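Local coordinates for putative Ribokinase II (Escherichia coli O6, PDB 3IQ0), which probably transfers a phosphate from ATP, bound with magnesium, to a sugar, as a ribokinase-like member of the pfkB family of carbohydrate kinases, at residues V6-S19 against I30-I44. Sequence-based numbering, arbitrary orientation.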
loop_
_atom_site.group_PDB
_atom_site.type_symbol
_atom_site.label_atom_id
_atom_site.label_comp_id
_atom_site.label_asym_id
_atom_site.label_seq_id
_atom_site.Cartn_x
_atom_site.Cartn_y
_atom_site.Cartn_z
ATOM N N VAL B 6 -5.531 20.522 22.263
ATOM C CA VAL B 6 -4.652 20.786 21.135
ATOM C C VAL B 6 -5.045 19.761 20.075
ATOM O O VAL B 6 -5.139 18.573 20.364
ATOM C CB VAL B 6 -3.166 20.588 21.497
ATOM C CG1 VAL B 6 -2.316 20.669 20.243
ATOM C CG2 VAL B 6 -2.720 21.650 22.489
ATOM N N PHE B 7 -5.290 20.217 18.853
ATOM C CA PHE B 7 -5.681 19.305 17.790
ATOM C C PHE B 7 -4.744 19.410 16.600
ATOM O O PHE B 7 -4.061 20.419 16.418
ATOM C CB PHE B 7 -7.098 19.625 17.303
ATOM C CG PHE B 7 -8.166 18.771 17.915
ATOM C CD1 PHE B 7 -8.594 17.608 17.275
ATOM C CD2 PHE B 7 -8.754 19.127 19.123
ATOM C CE1 PHE B 7 -9.594 16.818 17.836
ATOM C CE2 PHE B 7 -9.751 18.343 19.687
ATOM C CZ PHE B 7 -10.173 17.189 19.045
ATOM N N THR B 8 -4.698 18.344 15.810
ATOM C CA THR B 8 -3.919 18.348 14.590
ATOM C C THR B 8 -4.758 17.598 13.575
ATOM O O THR B 8 -5.806 17.049 13.905
ATOM C CB THR B 8 -2.538 17.672 14.725
ATOM O OG1 THR B 8 -1.763 17.980 13.560
ATOM C CG2 THR B 8 -2.667 16.169 14.839
ATOM N N ILE B 9 -4.290 17.565 12.339
ATOM C CA ILE B 9 -5.032 16.913 11.280
ATOM C C ILE B 9 -4.038 16.389 10.261
ATOM O O ILE B 9 -2.943 16.927 10.125
ATOM C CB ILE B 9 -5.974 17.947 10.620
ATOM C CG1 ILE B 9 -6.864 17.288 9.569
ATOM C CG2 ILE B 9 -5.145 19.062 9.995
ATOM C CD1 ILE B 9 -8.004 18.195 9.128
ATOM N N GLY B 10 -4.402 15.334 9.543
ATOM C CA GLY B 10 -3.476 14.840 8.545
ATOM C C GLY B 10 -3.415 13.347 8.339
ATOM O O GLY B 10 -4.364 12.615 8.619
ATOM N N GLU B 11 -2.267 12.899 7.855
ATOM C CA GLU B 11 -2.059 11.498 7.554
ATOM C C GLU B 11 -1.596 10.645 8.723
ATOM O O GLU B 11 -0.764 11.058 9.529
ATOM C CB GLU B 11 -1.050 11.364 6.407
ATOM C CG GLU B 11 0.375 11.829 6.741
ATOM C CD GLU B 11 0.566 13.340 6.671
ATOM O OE1 GLU B 11 -0.441 14.074 6.587
ATOM O OE2 GLU B 11 1.731 13.792 6.707
ATOM N N ILE B 12 -2.167 9.450 8.800
ATOM C CA ILE B 12 -1.813 8.458 9.801
ATOM C C ILE B 12 -1.488 7.232 8.955
ATOM O O ILE B 12 -2.293 6.817 8.120
ATOM C CB ILE B 12 -2.987 8.119 10.729
ATOM C CG1 ILE B 12 -3.227 9.260 11.717
ATOM C CG2 ILE B 12 -2.705 6.832 11.480
ATOM C CD1 ILE B 12 -4.397 9.003 12.639
ATOM N N LEU B 13 -0.304 6.671 9.145
ATOM C CA LEU B 13 0.098 5.504 8.376
ATOM C C LEU B 13 0.979 4.607 9.222
ATOM O O LEU B 13 1.309 4.952 10.361
ATOM C CB LEU B 13 0.870 5.935 7.123
ATOM C CG LEU B 13 2.037 6.910 7.316
ATOM C CD1 LEU B 13 3.230 6.493 6.484
ATOM C CD2 LEU B 13 1.587 8.303 6.930
ATOM N N VAL B 14 1.336 3.448 8.676
ATOM C CA VAL B 14 2.223 2.534 9.376
ATOM C C VAL B 14 3.523 2.480 8.592
ATOM O O VAL B 14 3.539 2.671 7.376
ATOM C CB VAL B 14 1.646 1.099 9.499
ATOM C CG1 VAL B 14 0.397 1.108 10.370
ATOM C CG2 VAL B 14 1.343 0.532 8.121
ATOM N N GLU B 15 4.622 2.250 9.295
ATOM C CA GLU B 15 5.921 2.172 8.648
ATOM C C GLU B 15 6.445 0.755 8.807
ATOM O O GLU B 15 6.300 0.159 9.872
ATOM C CB GLU B 15 6.894 3.161 9.293
ATOM C CG GLU B 15 8.216 3.307 8.552
ATOM C CD GLU B 15 9.065 4.446 9.086
ATOM O OE1 GLU B 15 10.068 4.176 9.780
ATOM O OE2 GLU B 15 8.724 5.616 8.814
ATOM N N ILE B 16 7.018 0.216 7.733
ATOM C CA ILE B 16 7.608 -1.125 7.735
ATOM C C ILE B 16 9.076 -0.874 7.401
ATOM O O ILE B 16 9.395 -0.425 6.305
ATOM C CB ILE B 16 6.980 -2.044 6.660
ATOM C CG1 ILE B 16 5.526 -2.374 7.018
ATOM C CG2 ILE B 16 7.774 -3.335 6.556
ATOM C CD1 ILE B 16 4.571 -1.227 6.861
HETATM N N MSE B 17 9.962 -1.151 8.353
HETATM C CA MSE B 17 11.390 -0.884 8.177
HETATM C C MSE B 17 12.271 -2.058 7.773
HETATM O O MSE B 17 12.090 -3.176 8.239
HETATM C CB MSE B 17 11.964 -0.292 9.470
HETATM C CG MSE B 17 11.413 1.076 9.851
HETATM SE SE MSE B 17 11.909 1.599 11.656
HETATM C CE MSE B 17 10.165 1.502 12.438
ATOM N N ALA B 18 13.244 -1.783 6.917
ATOM C CA ALA B 18 14.179 -2.811 6.493
ATOM C C ALA B 18 14.962 -3.208 7.742
ATOM O O ALA B 18 15.348 -2.349 8.539
ATOM C CB ALA B 18 15.117 -2.258 5.439
ATOM N N SER B 19 15.190 -4.505 7.913
ATOM C CA SER B 19 15.921 -4.992 9.076
ATOM C C SER B 19 17.419 -4.709 8.998
ATOM O O SER B 19 18.089 -4.653 10.027
ATOM C CB SER B 19 15.713 -6.497 9.235
ATOM O OG SER B 19 16.349 -7.194 8.182
ATOM N N ILE B 30 14.153 -9.442 5.362
ATOM C CA ILE B 30 13.372 -9.331 6.581
ATOM C C ILE B 30 13.022 -7.874 6.860
ATOM O O ILE B 30 13.859 -6.983 6.697
ATOM C CB ILE B 30 14.144 -9.915 7.782
ATOM C CG1 ILE B 30 14.448 -11.394 7.532
ATOM C CG2 ILE B 30 13.322 -9.759 9.048
ATOM C CD1 ILE B 30 15.364 -12.021 8.573
ATOM N N TRP B 31 11.779 -7.640 7.264
ATOM C CA TRP B 31 11.306 -6.295 7.567
ATOM C C TRP B 31 10.708 -6.265 8.966
ATOM O O TRP B 31 10.237 -7.283 9.465
ATOM C CB TRP B 31 10.250 -5.849 6.544
ATOM C CG TRP B 31 10.752 -5.847 5.134
ATOM C CD1 TRP B 31 10.963 -6.937 4.336
ATOM C CD2 TRP B 31 11.187 -4.707 4.382
ATOM N NE1 TRP B 31 11.508 -6.545 3.136
ATOM C CE2 TRP B 31 11.658 -5.184 3.136
ATOM C CE3 TRP B 31 11.230 -3.329 4.641
ATOM C CZ2 TRP B 31 12.165 -4.331 2.151
ATOM C CZ3 TRP B 31 11.737 -2.479 3.656
ATOM C CH2 TRP B 31 12.197 -2.987 2.430
ATOM N N ASN B 32 10.731 -5.098 9.598
ATOM C CA ASN B 32 10.184 -4.953 10.940
ATOM C C ASN B 32 9.028 -3.962 10.932
ATOM O O ASN B 32 9.142 -2.870 10.383
ATOM C CB ASN B 32 11.265 -4.466 11.912
ATOM C CG ASN B 32 12.493 -5.355 11.915
ATOM O OD1 ASN B 32 12.388 -6.583 11.998
ATOM N ND2 ASN B 32 13.670 -4.739 11.835
ATOM N N GLY B 33 7.926 -4.346 11.564
ATOM C CA GLY B 33 6.762 -3.484 11.615
ATOM C C GLY B 33 5.496 -4.295 11.811
ATOM O O GLY B 33 5.573 -5.493 12.110
ATOM N N PRO B 34 4.314 -3.676 11.673
ATOM C CA PRO B 34 4.137 -2.261 11.348
ATOM C C PRO B 34 4.416 -1.392 12.564
ATOM O O PRO B 34 4.340 -1.864 13.695
ATOM C CB PRO B 34 2.672 -2.189 10.945
ATOM C CG PRO B 34 2.049 -3.157 11.900
ATOM C CD PRO B 34 3.005 -4.338 11.800
ATOM N N TYR B 35 4.730 -0.127 12.316
ATOM C CA TYR B 35 4.992 0.834 13.376
ATOM C C TYR B 35 4.118 2.052 13.126
ATOM O O TYR B 35 3.983 2.501 11.986
ATOM C CB TYR B 35 6.470 1.247 13.372
ATOM C CG TYR B 35 7.388 0.211 13.970
ATOM C CD1 TYR B 35 7.477 0.049 15.352
ATOM C CD2 TYR B 35 8.141 -0.634 13.159
ATOM C CE1 TYR B 35 8.290 -0.931 15.914
ATOM C CE2 TYR B 35 8.961 -1.617 13.708
ATOM C CZ TYR B 35 9.027 -1.760 15.087
ATOM O OH TYR B 35 9.812 -2.742 15.641
ATOM N N PRO B 36 3.498 2.595 14.185
ATOM C CA PRO B 36 2.637 3.772 14.044
ATOM C C PRO B 36 3.452 4.931 13.482
ATOM O O PRO B 36 4.566 5.171 13.921
ATOM C CB PRO B 36 2.182 4.043 15.476
ATOM C CG PRO B 36 2.265 2.715 16.128
ATOM C CD PRO B 36 3.540 2.142 15.584
ATOM N N SER B 37 2.912 5.651 12.509
ATOM C CA SER B 37 3.666 6.758 11.938
ATOM C C SER B 37 2.766 7.848 11.358
ATOM O O SER B 37 1.544 7.798 11.496
ATOM C CB SER B 37 4.626 6.230 10.869
ATOM O OG SER B 37 5.593 7.204 10.518
ATOM N N GLY B 38 3.377 8.831 10.705
ATOM C CA GLY B 38 2.612 9.932 10.146
ATOM C C GLY B 38 2.913 11.181 10.955
ATOM O O GLY B 38 2.622 11.237 12.151
ATOM N N ALA B 39 3.495 12.184 10.300
ATOM C CA ALA B 39 3.867 13.433 10.952
ATOM C C ALA B 39 2.841 13.931 11.971
ATOM O O ALA B 39 3.183 14.155 13.134
ATOM C CB ALA B 39 4.138 14.521 9.894
ATOM N N PRO B 40 1.576 14.112 11.559
ATOM C CA PRO B 40 0.576 14.593 12.519
ATOM C C PRO B 40 0.419 13.666 13.725
ATOM O O PRO B 40 0.262 14.132 14.856
ATOM C CB PRO B 40 -0.704 14.665 11.686
ATOM C CG PRO B 40 -0.193 14.922 10.293
ATOM C CD PRO B 40 0.989 13.988 10.212
ATOM N N ALA B 41 0.463 12.356 13.476
ATOM C CA ALA B 41 0.313 11.370 14.544
ATOM C C ALA B 41 1.476 11.414 15.530
ATOM O O ALA B 41 1.274 11.323 16.740
ATOM C CB ALA B 41 0.177 9.967 13.953
ATOM N N ILE B 42 2.694 11.540 15.017
ATOM C CA ILE B 42 3.861 11.607 15.885
ATOM C C ILE B 42 3.825 12.915 16.683
ATOM O O ILE B 42 4.132 12.933 17.878
ATOM C CB ILE B 42 5.164 11.514 15.067
ATOM C CG1 ILE B 42 5.152 10.229 14.235
ATOM C CG2 ILE B 42 6.363 11.519 16.002
ATOM C CD1 ILE B 42 6.258 10.143 13.218
ATOM N N PHE B 43 3.444 14.003 16.024
ATOM C CA PHE B 43 3.344 15.300 16.688
ATOM C C PHE B 43 2.389 15.183 17.872
ATOM O O PHE B 43 2.734 15.514 19.008
ATOM C CB PHE B 43 2.789 16.361 15.722
ATOM C CG PHE B 43 2.418 17.671 16.387
ATOM C CD1 PHE B 43 3.374 18.665 16.587
ATOM C CD2 PHE B 43 1.111 17.910 16.806
ATOM C CE1 PHE B 43 3.038 19.879 17.191
ATOM C CE2 PHE B 43 0.756 19.122 17.417
ATOM C CZ PHE B 43 1.722 20.106 17.608
ATOM N N ILE B 44 1.182 14.709 17.590
ATOM C CA ILE B 44 0.156 14.580 18.614
ATOM C C ILE B 44 0.509 13.573 19.700
ATOM O O ILE B 44 0.092 13.729 20.846
ATOM C CB ILE B 44 -1.216 14.222 17.983
ATOM C CG1 ILE B 44 -2.327 14.894 18.782
ATOM C CG2 ILE B 44 -1.425 12.720 17.944
ATOM C CD1 ILE B 44 -2.271 16.397 18.718
HETATM O O HOH W 1 4.178 12.167 7.380
HETATM O O HOH W 2 6.837 7.173 7.961
HETATM O O HOH W 3 16.747 -8.485 5.778
#
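The six-membered ring of Trp31 takes Ala18 CB in an off-centre CH-pi contact, 4.3 Å from the ring centroid. Ile16 O lies at the edge of the indole, and Ile16 CG2 packs on Trp31 CB at 3.5 Å. Trp31 NE1 hydrogen-bonds to Gly33 O of the second subunit. Tyr35 has Glu15 O at its ring edge. The selenium of Met17, a selenomethionine, sits obliquely to that ring, 5.2 Å from its centroid, in a Met-aromatic contact. Val6 CG1 meets the edge of Phe43, whose ring stacks on His135.

Strands 13-18 and 30-37 form an antiparallel hairpin. Met17 and Asn32 make a hydrogen-bonded pair, with Asn32 N 2.7 Å from Met17 O. A beta bulge, with a cis peptide before Pro34, shifts the register between this pair and Glu15-Tyr35. Water links Glu15 OE2 to Ser37 OG.

Gly38 is the N-cap of helix 39-49. Pro40 CG packs 3.4 Å from Ile9 O. With CG between backbone N and carbonyl carbon (chi1 66°) and a bend at chi2 (-80°), Glu11 crosses the Pro40 ring, its CD 3.6 Å from Pro40 CD. Ser140 OG hydrogen-bonds to OE1 and Ser139 OG to OE2; water joins OE2 to Ala39 N. The carboxylate is thus buried but well bonded. Glu11 O and Gly38 N, also buried, lack polar partners. Backbone hydrogen bonds hold the hairpin, residues 30-33 extend its sheet into the second subunit, and helix 39-49 packs on strand 5-9 through apolar and polar atoms.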